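Local atomic coordinates of vinylacetyl-CoA Delta-isomerase (Nitrosopumilus maritimus SCM1, PDB entry 6VJR), a protein that probably acts as a 4-hydroxybutyryl-CoA dehydratase and vinylacetyl-CoA Delta-isomerase, using bound FAD and an iron-sulfur cluster. Residues A49-I62 and K66-E78. Numbering follows the deposited sequence.
Sequences ALREEALASADSSI and KVNRFLHIAESAE
The imidazole of His72 carries the methyl of Ala58 over one face. This is a CH-pi contact, with Ala58 CB 3.6 Å from the centroid of the His72 ring and 12° off its normal. Ala74 N lies on the opposite face, offset toward the rim, and Ser60 CA sits at the ring edge. His72 NE2 is hydrogen-bonded to Asp79 OD2. The guanidinium of Arg69 has Ser57 C and Ala58 CB over one face and backbone oxygens at its edge. Arg69 NE donates to Leu55 O (2.9 Å) and Arg69 NH1 to Ala54 O (3.1 Å), both nearly in the guanidinium plane. A bend at chi3 (-56°) turns the otherwise extended chain back to the end of helix 53-56. There the backbone N of Arg69 also binds Ala56 O, so three successive carbonyls are gripped by one residue. A leucine in place of Arg69 would probably leave the carbonyls of Ala54 and Leu55 without these donors and the helix end less firmly tied. Strands 57-59 and 66-68 form a small two-stranded antiparallel beta hairpin, within the part of the chain that belongs to the 4-hydroxyphenylacetate 3-hydroxylase N-terminal family. Ala58 and Val67 make the hydrogen-bonded pair, each N donating to the other's O. Lys66 lies on the same sheet face as Asp59. Its chain bends three times, Lys66 CD passing Asp59 OD1 at 3.4 Å, and Lys66 NZ reaches Glu53 OE1 (3.2 Å) in a salt bridge from above the carboxylate plane. Further along, the extended Glu75 chain brings its carboxylate to Ser61. OE2 accepts from Ser61 N through its syn lone pair. Glu75 OE1 accepts from Ser61 OG at 2.7 Å, on its syn side but 28° out of the carboxylate plane. Nearby, Ile62 CD1 packs on Ile73 CG1 at 3.7 Å, and helix 125-139 covers Ile62.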
loop_
_atom_site.group_PDB
_atom_site.type_symbol
_atom_site.label_atom_id
_atom_site.label_comp_id
_atom_site.label_asym_id
_atom_site.label_seq_id
_atom_site.Cartn_x
_atom_site.Cartn_y
_atom_site.Cartn_z
ATOM N N ALA A 49 -19.434 13.635 -30.981
ATOM C CA ALA A 49 -20.745 13.163 -31.411
ATOM C C ALA A 49 -20.895 13.190 -32.934
ATOM O O ALA A 49 -21.643 12.379 -33.464
ATOM C CB ALA A 49 -21.821 13.955 -30.701
ATOM N N LEU A 50 -20.195 14.108 -33.632
ATOM C CA LEU A 50 -20.197 14.139 -35.091
ATOM C C LEU A 50 -19.305 13.051 -35.669
ATOM O O LEU A 50 -19.637 12.462 -36.686
ATOM C CB LEU A 50 -19.741 15.522 -35.558
ATOM C CG LEU A 50 -20.756 16.651 -35.341
ATOM C CD1 LEU A 50 -20.129 17.943 -35.786
ATOM C CD2 LEU A 50 -22.065 16.398 -36.086
ATOM N N ARG A 51 -18.129 12.837 -35.071
ATOM C CA ARG A 51 -17.180 11.861 -35.594
ATOM C C ARG A 51 -17.571 10.421 -35.287
ATOM O O ARG A 51 -17.265 9.538 -36.069
ATOM C CB ARG A 51 -15.805 12.119 -34.992
ATOM C CG ARG A 51 -15.237 13.406 -35.553
ATOM C CD ARG A 51 -13.730 13.474 -35.346
ATOM N NE ARG A 51 -13.301 13.105 -34.002
ATOM C CZ ARG A 51 -13.283 13.875 -32.914
ATOM N NH1 ARG A 51 -13.058 13.278 -31.760
ATOM N NH2 ARG A 51 -13.431 15.203 -32.941
ATOM N N GLU A 52 -18.136 10.183 -34.094
ATOM C CA GLU A 52 -18.384 8.846 -33.569
ATOM C C GLU A 52 -19.809 8.827 -33.035
ATOM O O GLU A 52 -20.007 8.758 -31.831
ATOM C CB GLU A 52 -17.322 8.522 -32.503
ATOM C CG GLU A 52 -15.907 8.617 -33.053
ATOM C CD GLU A 52 -14.780 7.999 -32.219
ATOM O OE1 GLU A 52 -15.062 7.023 -31.468
ATOM O OE2 GLU A 52 -13.614 8.476 -32.288
ATOM N N GLU A 53 -20.790 8.863 -33.959
ATOM C CA GLU A 53 -22.194 9.026 -33.592
ATOM C C GLU A 53 -22.695 7.930 -32.657
ATOM O O GLU A 53 -23.453 8.219 -31.732
ATOM C CB GLU A 53 -23.162 8.978 -34.773
ATOM C CG GLU A 53 -23.093 10.194 -35.678
ATOM C CD GLU A 53 -24.090 10.063 -36.813
ATOM O OE1 GLU A 53 -24.959 9.152 -36.787
ATOM O OE2 GLU A 53 -23.960 10.883 -37.748
ATOM N N ALA A 54 -22.327 6.662 -32.906
ATOM C CA ALA A 54 -22.867 5.605 -32.060
ATOM C C ALA A 54 -22.321 5.708 -30.630
ATOM O O ALA A 54 -23.031 5.407 -29.674
ATOM C CB ALA A 54 -22.617 4.254 -32.658
ATOM N N LEU A 55 -21.082 6.169 -30.463
ATOM C CA LEU A 55 -20.534 6.289 -29.125
ATOM C C LEU A 55 -21.132 7.466 -28.344
ATOM O O LEU A 55 -21.388 7.339 -27.139
ATOM C CB LEU A 55 -19.029 6.448 -29.262
ATOM C CG LEU A 55 -18.238 6.585 -27.960
ATOM C CD1 LEU A 55 -18.433 5.361 -27.110
ATOM C CD2 LEU A 55 -16.769 6.822 -28.302
ATOM N N ALA A 56 -21.251 8.630 -29.008
ATOM C CA ALA A 56 -21.473 9.899 -28.317
ATOM C C ALA A 56 -22.845 10.533 -28.541
ATOM O O ALA A 56 -23.113 11.623 -28.043
ATOM C CB ALA A 56 -20.350 10.867 -28.669
ATOM N N SER A 57 -23.743 9.816 -29.206
ATOM C CA SER A 57 -25.105 10.278 -29.342
ATOM C C SER A 57 -26.023 9.087 -29.121
ATOM O O SER A 57 -25.612 7.934 -29.276
ATOM C CB SER A 57 -25.331 10.969 -30.670
ATOM O OG SER A 57 -25.393 10.027 -31.719
ATOM N N ALA A 58 -27.291 9.374 -28.822
ATOM C CA ALA A 58 -28.254 8.353 -28.478
ATOM C C ALA A 58 -29.606 8.684 -29.097
ATOM O O ALA A 58 -29.908 9.844 -29.315
ATOM C CB ALA A 58 -28.405 8.307 -26.994
ATOM N N ASP A 59 -30.458 7.672 -29.233
ATOM C CA ASP A 59 -31.839 7.904 -29.628
ATOM C C ASP A 59 -32.712 8.069 -28.392
ATOM O O ASP A 59 -32.905 7.152 -27.631
ATOM C CB ASP A 59 -32.340 6.771 -30.507
ATOM C CG ASP A 59 -31.552 6.571 -31.797
ATOM O OD1 ASP A 59 -31.392 7.545 -32.565
ATOM O OD2 ASP A 59 -31.049 5.459 -32.006
ATOM N N SER A 60 -33.254 9.256 -28.199
ATOM C CA SER A 60 -34.068 9.600 -27.046
ATOM C C SER A 60 -35.518 9.181 -27.271
ATOM O O SER A 60 -36.146 9.702 -28.186
ATOM C CB SER A 60 -34.038 11.109 -26.848
ATOM O OG SER A 60 -34.945 11.477 -25.810
ATOM N N SER A 61 -36.049 8.335 -26.370
ATOM C CA SER A 61 -37.472 8.022 -26.360
ATOM C C SER A 61 -38.287 9.205 -25.836
ATOM O O SER A 61 -39.506 9.209 -25.988
ATOM C CB SER A 61 -37.781 6.793 -25.512
ATOM O OG SER A 61 -37.123 5.645 -26.024
ATOM N N ILE A 62 -37.634 10.158 -25.141
ATOM C CA ILE A 62 -38.348 11.323 -24.634
ATOM C C ILE A 62 -38.823 12.249 -25.773
ATOM O O ILE A 62 -39.999 12.608 -25.803
ATOM C CB ILE A 62 -37.528 12.038 -23.548
ATOM C CG1 ILE A 62 -37.326 11.075 -22.386
ATOM C CG2 ILE A 62 -38.228 13.326 -23.100
ATOM C CD1 ILE A 62 -36.457 11.568 -21.240
ATOM N N LYS A 66 -32.306 12.109 -32.160
ATOM C CA LYS A 66 -30.934 11.792 -31.868
ATOM C C LYS A 66 -30.354 12.939 -31.036
ATOM O O LYS A 66 -30.396 14.100 -31.480
ATOM C CB LYS A 66 -30.154 11.603 -33.171
ATOM C CG LYS A 66 -28.753 11.083 -32.943
ATOM C CD LYS A 66 -28.730 9.555 -33.040
ATOM C CE LYS A 66 -28.446 9.032 -34.427
ATOM N NZ LYS A 66 -27.091 8.460 -34.507
ATOM N N VAL A 67 -29.839 12.611 -29.840
ATOM C CA VAL A 67 -29.352 13.617 -28.911
ATOM C C VAL A 67 -27.916 13.313 -28.490
ATOM O O VAL A 67 -27.465 12.184 -28.517
ATOM C CB VAL A 67 -30.240 13.763 -27.654
ATOM C CG1 VAL A 67 -31.692 14.032 -28.044
ATOM C CG2 VAL A 67 -30.188 12.528 -26.770
ATOM N N ASN A 68 -27.195 14.352 -28.097
ATOM C CA ASN A 68 -25.896 14.144 -27.485
ATOM C C ASN A 68 -26.078 13.234 -26.263
ATOM O O ASN A 68 -26.978 13.437 -25.467
ATOM C CB ASN A 68 -25.251 15.479 -27.141
ATOM C CG ASN A 68 -23.808 15.316 -26.741
ATOM O OD1 ASN A 68 -23.516 14.857 -25.638
ATOM N ND2 ASN A 68 -22.900 15.692 -27.625
ATOM N N ARG A 69 -25.181 12.250 -26.106
ATOM C CA ARG A 69 -25.295 11.295 -25.002
ATOM C C ARG A 69 -25.237 11.973 -23.629
ATOM O O ARG A 69 -25.849 11.485 -22.696
ATOM C CB ARG A 69 -24.301 10.135 -25.120
ATOM C CG ARG A 69 -24.459 9.078 -24.038
ATOM C CD ARG A 69 -23.609 7.889 -24.342
ATOM N NE ARG A 69 -23.820 7.247 -25.637
ATOM C CZ ARG A 69 -24.849 6.497 -25.989
ATOM N NH1 ARG A 69 -24.839 5.935 -27.182
ATOM N NH2 ARG A 69 -25.852 6.248 -25.166
ATOM N N PHE A 70 -24.616 13.142 -23.518
ATOM C CA PHE A 70 -24.640 13.881 -22.262
ATOM C C PHE A 70 -26.026 14.387 -21.878
ATOM O O PHE A 70 -26.254 14.712 -20.713
ATOM C CB PHE A 70 -23.655 15.049 -22.264
ATOM C CG PHE A 70 -22.213 14.612 -22.147
ATOM C CD1 PHE A 70 -21.723 14.159 -20.932
ATOM C CD2 PHE A 70 -21.363 14.622 -23.230
ATOM C CE1 PHE A 70 -20.392 13.792 -20.798
ATOM C CE2 PHE A 70 -20.039 14.246 -23.102
ATOM C CZ PHE A 70 -19.546 13.859 -21.884
ATOM N N LEU A 71 -26.981 14.400 -22.820
ATOM C CA LEU A 71 -28.337 14.882 -22.535
ATOM C C LEU A 71 -29.345 13.734 -22.462
ATOM O O LEU A 71 -30.565 13.968 -22.384
ATOM C CB LEU A 71 -28.730 15.859 -23.647
ATOM C CG LEU A 71 -27.953 17.178 -23.702
ATOM C CD1 LEU A 71 -28.206 17.929 -25.012
ATOM C CD2 LEU A 71 -28.337 18.003 -22.510
ATOM N N HIS A 72 -28.840 12.512 -22.587
ATOM C CA HIS A 72 -29.683 11.332 -22.674
ATOM C C HIS A 72 -29.995 10.740 -21.303
ATOM O O HIS A 72 -29.104 10.538 -20.491
ATOM C CB HIS A 72 -29.038 10.294 -23.580
ATOM C CG HIS A 72 -29.832 9.055 -23.736
ATOM N ND1 HIS A 72 -31.069 9.026 -24.345
ATOM C CD2 HIS A 72 -29.496 7.777 -23.548
ATOM C CE1 HIS A 72 -31.474 7.754 -24.408
ATOM N NE2 HIS A 72 -30.510 6.977 -23.968
ATOM N N ILE A 73 -31.282 10.441 -21.091
ATOM C CA ILE A 73 -31.770 9.783 -19.891
ATOM C C ILE A 73 -31.701 8.270 -20.181
ATOM O O ILE A 73 -32.333 7.746 -21.094
ATOM C CB ILE A 73 -33.183 10.223 -19.507
ATOM C CG1 ILE A 73 -33.345 11.750 -19.303
ATOM C CG2 ILE A 73 -33.656 9.425 -18.313
ATOM C CD1 ILE A 73 -32.540 12.368 -18.203
ATOM N N ALA A 74 -30.815 7.604 -19.440
ATOM C CA ALA A 74 -30.422 6.227 -19.750
ATOM C C ALA A 74 -31.615 5.285 -19.669
ATOM O O ALA A 74 -32.325 5.275 -18.683
ATOM C CB ALA A 74 -29.341 5.791 -18.785
ATOM N N GLU A 75 -31.798 4.494 -20.729
ATOM C CA GLU A 75 -32.977 3.669 -20.915
ATOM C C GLU A 75 -32.675 2.188 -20.697
ATOM O O GLU A 75 -33.588 1.377 -20.808
ATOM C CB GLU A 75 -33.605 3.841 -22.310
ATOM C CG GLU A 75 -33.891 5.289 -22.677
ATOM C CD GLU A 75 -34.595 5.574 -23.997
ATOM O OE1 GLU A 75 -34.948 4.604 -24.711
ATOM O OE2 GLU A 75 -34.786 6.794 -24.305
ATOM N N SER A 76 -31.422 1.863 -20.334
ATOM C CA SER A 76 -30.949 0.489 -20.282
ATOM C C SER A 76 -29.613 0.476 -19.552
ATOM O O SER A 76 -29.003 1.527 -19.453
ATOM C CB SER A 76 -30.794 -0.149 -21.625
ATOM O OG SER A 76 -29.781 0.498 -22.387
ATOM N N ALA A 77 -29.144 -0.713 -19.143
ATOM C CA ALA A 77 -27.786 -0.842 -18.589
ATOM C C ALA A 77 -26.765 -0.544 -19.691
ATOM O O ALA A 77 -25.764 0.120 -19.447
ATOM C CB ALA A 77 -27.567 -2.182 -17.954
ATOM N N GLU A 78 -27.088 -0.913 -20.936
ATOM C CA GLU A 78 -26.208 -0.630 -22.064
ATOM C C GLU A 78 -25.963 0.877 -22.190
ATOM O O GLU A 78 -24.824 1.310 -22.454
ATOM C CB GLU A 78 -26.800 -1.133 -23.376
ATOM C CG GLU A 78 -25.893 -0.950 -24.584
ATOM C CD GLU A 78 -26.533 -1.485 -25.861
ATOM O OE1 GLU A 78 -25.795 -1.639 -26.852
ATOM O OE2 GLU A 78 -27.768 -1.767 -25.884
HETATM O O HOH W 1 -26.377 6.613 -31.671
HETATM O O HOH W 2 -34.381 4.982 -27.485
HETATM O O HOH W 3 -33.168 10.679 -23.391
#